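Local coordinates for protein polyketide synthase PksJ (Bacillus subtilis subsp. subtilis, PDB 4J1Q) that catalyses, through its ketoreductase domain, the NADPH-dependent stereoselective reduction of alpha- and beta-keto groups during bacillaene assembly, at residues 310-313 with 314-318; 86-89 with 90-93; 362-365 with 366-370; 353-356 with 357-360; 113-117 with 118-122. All coordinates share one frame; numbering follows the deposited sequence.

How the contacts relate
Contacts 1, 2 and 4 are buried, whereas contacts 3 and 5 are only partly so. Contacts 3 and 4 both use helix 349-370: contact 4 is its inner stretch, near the centre of the chain, and contact 3 its outer end. Contact 1, on helix 304-324, packs against contacts 2 and 4, and its polar chemistry is aimed at NADPH. Contact 4 supplies the Asn355 amide to Lys314, while its buried carboxylate turns to other residues. Contact 2 is a regular helix turn packed between two other helices. Contact 3 pairs an apolar touch with arginines bonded beyond the helix, and contact 5 is a strand-to-loop turn that reaches contact 4 through Leu122 and also meets Tyr364 of contact 3.

Contact 1 (310-313 with 314-318). With NDP (NADPH dihydro-nicotinamide-adenine-dinucleotide phosphate), chain B.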
# COMPACT_ATOMS: atom_id res chain seq x y z
N VAL A 310 -11.25 6.94 -1.81
CA VAL A 310 -9.89 6.84 -1.32
C VAL A 310 -9.03 5.76 -1.97
O VAL A 310 -7.82 5.91 -2.05
CB VAL A 310 -9.75 6.91 0.22
CG1 VAL A 310 -11.06 7.25 0.90
CG2 VAL A 310 -9.09 5.65 0.78
N LEU A 311 -9.67 4.72 -2.52
CA LEU A 311 -8.96 3.72 -3.32
C LEU A 311 -8.42 4.29 -4.63
O LEU A 311 -7.35 3.89 -5.08
CB LEU A 311 -9.87 2.53 -3.64
CG LEU A 311 -10.27 1.56 -2.55
CD1 LEU A 311 -11.31 0.59 -3.09
CD2 LEU A 311 -9.09 0.79 -1.99
N GLN A 312 -9.16 5.20 -5.24
CA GLN A 312 -8.93 5.56 -6.63
C GLN A 312 -7.48 5.95 -6.94
O GLN A 312 -6.80 5.22 -7.67
CB GLN A 312 -9.93 6.64 -7.10
CG GLN A 312 -11.26 6.07 -7.58
CD GLN A 312 -11.26 5.82 -9.07
OE1 GLN A 312 -11.57 6.72 -9.85
NE2 GLN A 312 -10.87 4.62 -9.49
N PRO A 313 -6.98 7.05 -6.31
CA PRO A 313 -5.65 7.57 -6.67
C PRO A 313 -4.53 6.59 -6.44
O PRO A 313 -3.52 6.63 -7.15
CB PRO A 313 -5.47 8.78 -5.73
CG PRO A 313 -6.50 8.59 -4.65
CD PRO A 313 -7.65 7.88 -5.29
N LYS A 314 -4.68 5.70 -5.46
CA LYS A 314 -3.58 4.83 -5.06
C LYS A 314 -3.66 3.49 -5.81
O LYS A 314 -2.70 2.71 -5.87
CB LYS A 314 -3.58 4.62 -3.54
CG LYS A 314 -2.96 5.79 -2.75
CD LYS A 314 -3.02 5.58 -1.25
CE LYS A 314 -2.49 6.78 -0.48
NZ LYS A 314 -0.99 6.91 -0.40
N VAL A 315 -4.83 3.20 -6.37
CA VAL A 315 -5.00 1.89 -6.98
C VAL A 315 -5.07 1.97 -8.49
O VAL A 315 -4.10 1.66 -9.16
CB VAL A 315 -6.15 1.10 -6.33
CG1 VAL A 315 -6.27 -0.29 -6.96
CG2 VAL A 315 -5.89 0.98 -4.85
N SER A 316 -6.14 2.57 -9.00
CA SER A 316 -6.22 2.87 -10.42
C SER A 316 -5.24 3.96 -10.82
O SER A 316 -4.61 3.88 -11.90
CB SER A 316 -7.64 3.30 -10.81
OG SER A 316 -8.47 2.17 -10.88
N GLY A 317 -5.16 5.00 -9.99
CA GLY A 317 -4.27 6.10 -10.27
C GLY A 317 -2.86 5.60 -10.49
O GLY A 317 -2.19 6.03 -11.43
N LEU A 318 -2.44 4.66 -9.65
CA LEU A 318 -1.09 4.14 -9.69
C LEU A 318 -0.87 3.28 -10.92
O LEU A 318 0.11 3.43 -11.62
CB LEU A 318 -0.80 3.33 -8.42
CG LEU A 318 0.60 2.73 -8.33
CD1 LEU A 318 1.03 2.56 -6.90
CD2 LEU A 318 0.56 1.37 -8.96
PA NDP B . -1.89 15.48 1.43
O1A NDP B . -3.39 15.18 1.44
O2A NDP B . -1.29 16.77 1.89
O5B NDP B . -1.31 15.13 -0.02
C5B NDP B . -2.06 14.32 -0.93
C4B NDP B . -2.12 15.11 -2.23
O4B NDP B . -2.66 14.27 -3.25
C3B NDP B . -3.10 16.27 -2.09
O3B NDP B . -2.30 17.45 -2.40
C2B NDP B . -4.16 16.02 -3.17
O2B NDP B . -4.39 17.24 -3.94
C1B NDP B . -3.51 15.03 -4.11
N9A NDP B . -4.58 14.14 -4.66
C8A NDP B . -5.60 13.54 -3.95
N7A NDP B . -6.35 12.80 -4.86
C5A NDP B . -5.74 12.90 -6.12
C6A NDP B . -6.03 12.39 -7.38
N6A NDP B . -7.14 11.61 -7.62
N1A NDP B . -5.21 12.69 -8.43
C2A NDP B . -4.15 13.51 -8.26
N3A NDP B . -3.87 14.05 -7.05
C4A NDP B . -4.63 13.73 -5.96
O3 NDP B . -1.19 14.27 2.24
PN NDP B . 0.40 14.19 2.39
O1N NDP B . 0.61 14.26 3.90
O2N NDP B . 1.10 15.07 1.38
O5D NDP B . 0.68 12.66 1.94
C5D NDP B . 1.46 12.31 0.79
C4D NDP B . 1.31 10.78 0.57
O4D NDP B . 2.02 10.09 1.62
C3D NDP B . -0.16 10.35 0.68
O3D NDP B . -0.48 9.37 -0.34
C2D NDP B . -0.25 9.77 2.06
O2D NDP B . -1.22 8.71 2.05
C1D NDP B . 1.16 9.26 2.38
N1N NDP B . 1.46 9.36 3.81
C2N NDP B . 1.54 10.57 4.44
C3N NDP B . 1.77 10.66 5.83
C7N NDP B . 1.87 12.03 6.51
O7N NDP B . 2.39 12.09 7.63
N7N NDP B . 1.33 13.12 5.94
C4N NDP B . 1.86 9.47 6.61
C5N NDP B . 1.74 8.24 5.93
C6N NDP B . 1.53 8.22 4.53
P2B NDP B . -5.81 17.52 -4.68
O1X NDP B . -6.83 17.28 -3.54
O2X NDP B . -5.57 18.94 -5.16
O3X NDP B . -5.93 16.50 -5.80
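Gln312 and Gly317 are joined by a nearly straight bond (174°) from Gly317 N to Gln312 O, 2.8 Å long and spanning five residues. Val315 N approaches the same oxygen from the opposite face, 3.1 Å away but 60° above the carbonyl plane, whereas Gly317 N is only tilted from it. Lys314 N and Val315 N also bond Leu311 O weakly. This wide turn belongs to a kinked helix, in which Pro313 has no N-H for the turn before. Beside it, Leu311 CD2 meets Val315 CG2 at 4.3 Å. Lys314 leaves the kink with an almost straight chain that bends only at its end (chi4 -79°), turning NZ to the nicotinamide ribose of NADPH. NZ is hydrogen-bonded to O2D at 3.0 Å and to O3D at 2.5 Å, a length too short to lean on. Pro313 CB lies 3.8 Å from adenine N6A. One shell out, Asn355 OD1 takes a further hydrogen bond from Lys314 NZ, while His289 NE2 is bonded to Pro313 O. A lysine on the ribose hydroxyls beside an asparagine is consistent with the cofactor site of short-chain dehydrogenase/reductase-type ketoreductases. The helix touches adenine and nicotinamide ribose, and the lysine should restrict rotation of that sugar.

Contact 2 (86-89 with 90-93); sequences QCYM and QNIF
Asn91 lies back over the preceding turn of helix 81-98, and each of its side-chain carbons has a partner there. CB sits 3.3 Å from Tyr88 O. Because CG stands beside the backbone N (chi1 -64°), the chain folds toward the N-terminal end of the segment, and CG comes within 3.4 Å of Cys87 O. At the tip, OD1 lies 3.7 Å from Cys87 O, and ND2 ends at the edge of the Tyr88 ring, in its plane and 3.6 Å from CD1, with the amide and ring planes 41° apart. ND2 also passes near Cys87 O, but at too poor an angle for a hydrogen bond; that oxygen receives Asn91 N instead, at 3.1 Å. The Tyr88 ring extends beyond the helix, where OH is hydrogen-bonded to Glu53. On the next residue, Ile92 CG1 rests 3.3 Å from Tyr88 O, the carbonyl that also takes the Ile92 N-H. Phe93 CB approaches Met89 O to 3.1 Å, and its ring stacks on that of Phe307. Four successive backbone bonds from residue i+4 to residue i, the last of them Phe93 N to Met89 O at 2.8 Å, keep the turn regular. Met89 and Ile92 pack on Val126 of helix 126-136, while Gln86, Gln90 and the Phe93 ring meet helix 304-324. The result is a helix packed between two others, consistent with the structural half of a ketoreductase set against the half that binds NADPH.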
# COMPACT_ATOMS: atom_id res chain seq x y z
N GLN A 86 -10.56 -2.78 -6.86
CA GLN A 86 -11.48 -1.82 -6.25
C GLN A 86 -12.86 -2.45 -6.05
O GLN A 86 -13.43 -2.39 -4.96
CB GLN A 86 -11.59 -0.54 -7.10
CG GLN A 86 -10.26 0.15 -7.35
CD GLN A 86 -10.42 1.61 -7.70
OE1 GLN A 86 -11.51 2.17 -7.61
NE2 GLN A 86 -9.33 2.25 -8.09
N CYS A 87 -13.34 -3.12 -7.10
CA CYS A 87 -14.62 -3.82 -7.04
C CYS A 87 -14.64 -4.86 -5.93
O CYS A 87 -15.55 -4.88 -5.11
CB CYS A 87 -14.93 -4.46 -8.39
SG CYS A 87 -16.63 -5.05 -8.55
N TYR A 88 -13.63 -5.73 -5.89
CA TYR A 88 -13.66 -6.84 -4.93
C TYR A 88 -13.49 -6.35 -3.51
O TYR A 88 -14.11 -6.90 -2.59
CB TYR A 88 -12.58 -7.86 -5.25
CG TYR A 88 -12.83 -8.61 -6.53
CD1 TYR A 88 -14.11 -8.73 -7.06
CD2 TYR A 88 -11.80 -9.25 -7.18
CE1 TYR A 88 -14.35 -9.46 -8.21
CE2 TYR A 88 -12.02 -9.94 -8.36
CZ TYR A 88 -13.30 -10.05 -8.87
OH TYR A 88 -13.49 -10.75 -10.04
N MET A 89 -12.71 -5.27 -3.34
CA MET A 89 -12.54 -4.65 -2.03
C MET A 89 -13.87 -4.14 -1.51
O MET A 89 -14.19 -4.31 -0.34
CB MET A 89 -11.52 -3.50 -2.08
CG MET A 89 -10.10 -3.94 -2.36
SD MET A 89 -9.49 -5.17 -1.17
CE MET A 89 -9.56 -6.65 -2.19
N GLN A 90 -14.66 -3.54 -2.40
CA GLN A 90 -15.98 -3.08 -2.03
C GLN A 90 -16.88 -4.24 -1.64
O GLN A 90 -17.69 -4.11 -0.71
CB GLN A 90 -16.63 -2.27 -3.16
CG GLN A 90 -18.01 -1.78 -2.79
CD GLN A 90 -18.65 -0.94 -3.88
OE1 GLN A 90 -19.67 -1.35 -4.46
NE2 GLN A 90 -18.10 0.25 -4.14
N ASN A 91 -16.76 -5.36 -2.35
CA ASN A 91 -17.52 -6.56 -1.99
C ASN A 91 -17.14 -7.08 -0.60
O ASN A 91 -18.03 -7.38 0.19
CB ASN A 91 -17.31 -7.68 -3.01
CG ASN A 91 -17.84 -7.32 -4.37
OD1 ASN A 91 -18.80 -6.56 -4.49
ND2 ASN A 91 -17.19 -7.80 -5.41
N ILE A 92 -15.82 -7.14 -0.30
CA ILE A 92 -15.37 -7.52 1.04
C ILE A 92 -15.93 -6.55 2.04
O ILE A 92 -16.41 -6.94 3.12
CB ILE A 92 -13.83 -7.45 1.23
CG1 ILE A 92 -13.08 -8.29 0.19
CG2 ILE A 92 -13.47 -7.85 2.66
CD1 ILE A 92 -13.83 -9.51 -0.25
N PHE A 93 -15.87 -5.28 1.66
CA PHE A 93 -16.28 -4.20 2.54
C PHE A 93 -17.77 -4.29 2.85
O PHE A 93 -18.18 -4.14 4.01
CB PHE A 93 -15.90 -2.87 1.87
CG PHE A 93 -16.59 -1.67 2.44
CD1 PHE A 93 -16.25 -1.20 3.69
CD2 PHE A 93 -17.44 -0.91 1.64
CE1 PHE A 93 -16.80 -0.02 4.16
CE2 PHE A 93 -17.98 0.26 2.10
CZ PHE A 93 -17.65 0.72 3.36

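Contact 3 (362-365 with 366-370); sequences AEYR and RSLAA
Tyr364 and Leu368, one turn apart, make the apolar part of the contact. Leu368 CD1 approaches the phenol end of the ring obliquely, 3.5 Å from Tyr364 CZ and 3.6 Å from Tyr364 OH. Leu368 CG stands 4.3 Å above one face of the ring, displaced toward its rim. With chi1 at 158°, Tyr364 CG lies opposite the backbone N, and the ring is carried along the helix to meet the leucine. Backbone bonds form the second group. Arg366, Ser367, Leu368 and Ala369 each give their N-H to the carbonyl four residues earlier, the shortest being Ala369 N to Arg365 O at 2.9 Å. The third group is charged, and its bonds run outward. Arg366 starts back along the helix, its CG 3.1 Å from Ala362 O, and its guanidinium reaches a salt bridge with Asp426. Glu363 OE2 is not its ion partner: it comes no nearer than 5.5 Å to Arg366 NE, and the carboxylate and guanidinium planes are 76° apart. Arg365 uses NE on Thr378, NH1 in a salt bridge to Asp322 and NH2 on the carbonyl of Phe375. The contact forms the C-terminal end of helix 349-370, where Ala362 faces strands 332-338 and 377-383, Arg365 reaches Phe333, Leu368 lies against Arg374 in the loop that follows, and Tyr364 meets Phe361 and Lys118 with its ring and Leu122 with CB.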
# COMPACT_ATOMS: atom_id res chain seq x y z
N ALA A 362 4.60 -2.93 -5.81
CA ALA A 362 6.06 -2.76 -5.85
C ALA A 362 6.76 -4.04 -6.29
O ALA A 362 7.68 -4.01 -7.12
CB ALA A 362 6.60 -2.27 -4.51
N GLU A 363 6.36 -5.17 -5.70
CA GLU A 363 6.94 -6.45 -6.09
C GLU A 363 6.54 -6.82 -7.51
O GLU A 363 7.36 -7.33 -8.28
CB GLU A 363 6.56 -7.57 -5.11
CG GLU A 363 7.39 -8.84 -5.28
CD GLU A 363 8.83 -8.70 -4.78
OE1 GLU A 363 9.08 -8.99 -3.59
OE2 GLU A 363 9.73 -8.36 -5.59
N TYR A 364 5.28 -6.57 -7.84
CA TYR A 364 4.78 -6.90 -9.16
C TYR A 364 5.49 -6.11 -10.26
O TYR A 364 5.79 -6.65 -11.33
CB TYR A 364 3.27 -6.68 -9.21
CG TYR A 364 2.73 -6.47 -10.59
CD1 TYR A 364 2.52 -7.55 -11.46
CD2 TYR A 364 2.36 -5.21 -11.02
CE1 TYR A 364 2.00 -7.35 -12.73
CE2 TYR A 364 1.84 -5.00 -12.28
CZ TYR A 364 1.65 -6.07 -13.13
OH TYR A 364 1.09 -5.82 -14.36
N ARG A 365 5.81 -4.85 -9.99
CA ARG A 365 6.57 -4.05 -10.94
C ARG A 365 8.01 -4.56 -11.13
O ARG A 365 8.51 -4.62 -12.25
CB ARG A 365 6.55 -2.56 -10.60
CG ARG A 365 6.52 -1.67 -11.84
CD ARG A 365 6.48 -0.20 -11.48
NE ARG A 365 7.81 0.39 -11.48
CZ ARG A 365 8.43 0.88 -12.55
NH1 ARG A 365 7.83 0.90 -13.74
NH2 ARG A 365 9.65 1.35 -12.42
N ARG A 366 8.65 -4.97 -10.03
CA ARG A 366 10.03 -5.48 -10.11
C ARG A 366 10.12 -6.68 -11.04
O ARG A 366 11.06 -6.80 -11.82
CB ARG A 366 10.58 -5.84 -8.73
CG ARG A 366 10.60 -4.68 -7.76
CD ARG A 366 11.77 -4.78 -6.82
NE ARG A 366 12.15 -3.45 -6.32
CZ ARG A 366 12.92 -3.23 -5.26
NH1 ARG A 366 13.45 -4.25 -4.61
NH2 ARG A 366 13.18 -1.99 -4.86
N SER A 367 9.16 -7.58 -10.93
CA SER A 367 9.10 -8.78 -11.75
C SER A 367 9.01 -8.37 -13.21
O SER A 367 9.68 -8.94 -14.07
CB SER A 367 7.89 -9.62 -11.33
OG SER A 367 7.62 -10.68 -12.23
N LEU A 368 8.20 -7.35 -13.47
CA LEU A 368 8.04 -6.84 -14.81
C LEU A 368 9.35 -6.29 -15.34
O LEU A 368 9.68 -6.48 -16.51
CB LEU A 368 6.97 -5.75 -14.83
CG LEU A 368 5.55 -6.27 -15.04
CD1 LEU A 368 4.55 -5.13 -14.86
CD2 LEU A 368 5.43 -6.89 -16.43
N ALA A 369 10.09 -5.60 -14.48
CA ALA A 369 11.37 -5.05 -14.87
C ALA A 369 12.34 -6.19 -15.24
O ALA A 369 13.10 -6.08 -16.22
CB ALA A 369 11.95 -4.19 -13.75
N ALA A 370 12.30 -7.28 -14.48
CA ALA A 370 13.11 -8.45 -14.77
C ALA A 370 12.77 -8.98 -16.16
O ALA A 370 13.64 -9.39 -16.91
CB ALA A 370 12.90 -9.53 -13.73

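Contact 4 (353-356 with 357-360); sequences AANS and FMDA
Asn355 carries one flat group of this contact, an amide, and Met358 lies alongside it, pointing the same way. The methyl CE of Met358 touches Asn355 OD1 at 3.4 Å, while ND2 makes a weak bond back to Tyr351 O. The turn lies in helix 349-370 of the Rossmann-type ketoreductase fold, near the centre of the chain, and the Asn355 side chain ends beside Lys314, about 5 Å from the bound NADPH. The second flat group, the Phe357 ring, has Ala354 O lying obliquely to it; it leads away from the helix (chi1 171°) to meet Tyr85, and touches Val315 and Leu122. The third is the Asp359 carboxylate. Its CG folds back beside the backbone N (chi1 -55°), 3.3 Å from Asn355 O, and OD1 lies equally close to that carbonyl. Ser337 OG is within bonding distance of both acceptors and can share its single proton or serve one at a time, which may ease their approach. OD1 also bonds Ser380 and OD2 bonds Asn382 ND2; these donors would stabilise a charge that the nearby carbonyl would oppose. Regular backbone bonds run alongside, including Phe357 N to Ala353 O at 2.9 Å and the nearly straight Asp359 N to Asn355 O at 3.1 Å (172°). Ser356 OG turns back to Ala352 O, and Ala360 N closes the next turn on Ser356 O, 3.0 Å away.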
# COMPACT_ATOMS: atom_id res chain seq x y z
N ALA A 353 -6.30 -0.61 2.42
CA ALA A 353 -6.33 -1.53 1.27
C ALA A 353 -5.72 -0.86 0.02
O ALA A 353 -5.00 -1.49 -0.76
CB ALA A 353 -7.74 -2.00 1.00
N ALA A 354 -5.89 0.45 -0.07
CA ALA A 354 -5.29 1.21 -1.14
C ALA A 354 -3.79 1.15 -0.99
O ALA A 354 -3.06 0.90 -1.96
CB ALA A 354 -5.75 2.64 -1.09
N ASN A 355 -3.33 1.39 0.23
CA ASN A 355 -1.91 1.42 0.49
C ASN A 355 -1.30 0.03 0.38
O ASN A 355 -0.18 -0.09 -0.15
CB ASN A 355 -1.62 2.06 1.87
CG ASN A 355 -1.63 3.59 1.80
OD1 ASN A 355 -0.85 4.19 1.06
ND2 ASN A 355 -2.54 4.22 2.54
N SER A 356 -2.01 -0.99 0.84
CA SER A 356 -1.53 -2.39 0.67
C SER A 356 -1.41 -2.79 -0.79
O SER A 356 -0.60 -3.66 -1.11
CB SER A 356 -2.47 -3.40 1.32
OG SER A 356 -2.53 -3.23 2.71
N PHE A 357 -2.33 -2.33 -1.63
CA PHE A 357 -2.22 -2.58 -3.07
C PHE A 357 -0.91 -2.04 -3.62
O PHE A 357 -0.26 -2.71 -4.45
CB PHE A 357 -3.40 -1.99 -3.84
CG PHE A 357 -3.24 -2.02 -5.34
CD1 PHE A 357 -3.85 -3.02 -6.09
CD2 PHE A 357 -2.57 -1.01 -6.01
CE1 PHE A 357 -3.79 -3.01 -7.47
CE2 PHE A 357 -2.50 -1.00 -7.38
CZ PHE A 357 -3.07 -2.01 -8.11
N MET A 358 -0.51 -0.85 -3.16
CA MET A 358 0.73 -0.23 -3.66
C MET A 358 1.93 -1.05 -3.27
O MET A 358 2.77 -1.36 -4.13
CB MET A 358 0.88 1.22 -3.14
CG MET A 358 -0.17 2.15 -3.73
SD MET A 358 0.32 3.87 -3.68
CE MET A 358 0.73 4.16 -1.95
N ASP A 359 1.98 -1.44 -1.99
CA ASP A 359 3.00 -2.40 -1.50
C ASP A 359 3.08 -3.65 -2.39
O ASP A 359 4.15 -4.03 -2.82
CB ASP A 359 2.71 -2.83 -0.06
CG ASP A 359 2.59 -1.63 0.88
OD1 ASP A 359 3.04 -0.51 0.50
OD2 ASP A 359 2.03 -1.81 2.00
N ALA A 360 1.93 -4.26 -2.67
CA ALA A 360 1.89 -5.46 -3.52
C ALA A 360 2.34 -5.13 -4.93
O ALA A 360 3.00 -5.92 -5.58
CB ALA A 360 0.49 -6.08 -3.56

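Contact 5 (113-117 with 118-122); sequences IVPLE and KEKQL
Glu117 and Lys120 lie side by side and point the same way, the carboxylate running along the lysine's methylene chain. Glu117 OE2 is 3.3 Å from Lys120 CD and 3.4 Å from Lys120 CE, so the touch is mainly with carbon; Lys120 NZ, whose position is less certain, appears to bond Glu53 O. The turn follows strand 108-115 and leads toward helix 126-136, consistent with the Rossmann-like structural half of a ketoreductase. Chi1 of Glu117, -173°, sets CG opposite the backbone N, and a bend at chi2 lays the carboxylate beside the lysine chain. Lys120 CB points back at the strand end, 3.3 Å from Pro115 O, and the proline ring and the lysine chain cross obliquely, Pro115 CG lying 4.1 Å from Lys120 CB. Leu116 and Gln121 also meet at a slant, with CD2 of the leucine 3.9 Å from Gln121 CG. Packing of side chains on one another and on backbone oxygens joins the segments, and the sole backbone bond within residues 113-122 closes inside the loop, Leu122 N to Glu119 O at 3.1 Å. On the strand side, Val114 bonds through its backbone to strand 140-147 and Ile113 to strand 46-52. On the loop side, Leu122 fits against Phe357, Ala360 and Phe361 of helix 349-370. The methyl CG1 of Val114 abuts Lys120 O, 3.1 Å away, a tight contact.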
# COMPACT_ATOMS: atom_id res chain seq x y z
N ILE A 113 -8.44 -16.32 -0.33
CA ILE A 113 -7.55 -17.14 -1.11
C ILE A 113 -7.11 -16.38 -2.33
O ILE A 113 -7.92 -15.96 -3.13
CB ILE A 113 -8.19 -18.48 -1.49
CG1 ILE A 113 -9.02 -19.02 -0.32
CG2 ILE A 113 -7.13 -19.48 -1.86
CD1 ILE A 113 -8.25 -19.35 0.94
N VAL A 114 -5.83 -16.06 -2.34
CA VAL A 114 -5.24 -15.31 -3.44
C VAL A 114 -4.24 -16.25 -4.10
O VAL A 114 -3.35 -16.80 -3.42
CB VAL A 114 -4.52 -14.03 -2.92
CG1 VAL A 114 -4.09 -13.11 -4.07
CG2 VAL A 114 -5.41 -13.30 -1.93
N PRO A 115 -4.45 -16.52 -5.40
CA PRO A 115 -3.48 -17.25 -6.17
C PRO A 115 -2.40 -16.31 -6.69
O PRO A 115 -2.72 -15.32 -7.35
CB PRO A 115 -4.31 -17.81 -7.32
CG PRO A 115 -5.39 -16.79 -7.53
CD PRO A 115 -5.63 -16.12 -6.20
N LEU A 116 -1.15 -16.58 -6.33
CA LEU A 116 -0.03 -15.97 -7.02
C LEU A 116 -0.09 -16.35 -8.50
O LEU A 116 -0.10 -17.53 -8.85
CB LEU A 116 1.30 -16.42 -6.40
CG LEU A 116 1.39 -16.25 -4.88
CD1 LEU A 116 1.96 -17.49 -4.22
CD2 LEU A 116 2.23 -15.04 -4.52
N GLU A 117 -0.27 -15.35 -9.34
CA GLU A 117 -0.35 -15.55 -10.76
C GLU A 117 -0.02 -14.20 -11.36
O GLU A 117 0.42 -13.30 -10.64
CB GLU A 117 -1.76 -15.98 -11.15
CG GLU A 117 -1.91 -16.37 -12.62
CD GLU A 117 -2.91 -17.50 -12.84
OE1 GLU A 117 -2.46 -18.66 -12.95
OE2 GLU A 117 -4.13 -17.23 -12.93
N LYS A 118 -0.25 -14.05 -12.66
CA LYS A 118 0.24 -12.89 -13.39
C LYS A 118 -0.04 -11.55 -12.69
O LYS A 118 0.87 -10.75 -12.47
CB LYS A 118 -0.35 -12.88 -14.80
CG LYS A 118 0.58 -12.30 -15.86
CD LYS A 118 0.22 -12.81 -17.25
CE LYS A 118 0.70 -14.24 -17.48
NZ LYS A 118 1.95 -14.31 -18.29
N GLU A 119 -1.30 -11.30 -12.37
CA GLU A 119 -1.69 -10.04 -11.76
C GLU A 119 -2.49 -10.28 -10.49
O GLU A 119 -2.75 -9.36 -9.75
CB GLU A 119 -2.53 -9.21 -12.71
CG GLU A 119 -1.72 -8.40 -13.69
CD GLU A 119 -2.39 -8.27 -15.05
OE1 GLU A 119 -3.62 -8.03 -15.08
OE2 GLU A 119 -1.68 -8.43 -16.08
N LYS A 120 -2.90 -11.52 -10.29
CA LYS A 120 -3.80 -11.87 -9.20
C LYS A 120 -3.09 -11.75 -7.86
O LYS A 120 -3.71 -11.75 -6.79
CB LYS A 120 -4.34 -13.29 -9.41
CG LYS A 120 -5.38 -13.37 -10.51
CD LYS A 120 -5.43 -14.75 -11.14
CE LYS A 120 -6.48 -14.80 -12.25
NZ LYS A 120 -7.82 -15.21 -11.75
N GLN A 121 -1.77 -11.61 -7.94
CA GLN A 121 -0.92 -11.35 -6.80
C GLN A 121 -1.42 -10.11 -6.04
O GLN A 121 -1.43 -10.07 -4.81
CB GLN A 121 0.50 -11.07 -7.31
CG GLN A 121 1.59 -11.80 -6.56
CD GLN A 121 2.95 -11.54 -7.18
OE1 GLN A 121 3.34 -10.38 -7.40
NE2 GLN A 121 3.66 -12.63 -7.53
N LEU A 122 -1.77 -9.08 -6.81
CA LEU A 122 -2.20 -7.82 -6.27
C LEU A 122 -3.39 -7.89 -5.30
O LEU A 122 -3.49 -7.07 -4.40
CB LEU A 122 -2.50 -6.88 -7.42
CG LEU A 122 -1.27 -6.59 -8.29
CD1 LEU A 122 -1.66 -5.65 -9.42
CD2 LEU A 122 -0.16 -5.99 -7.44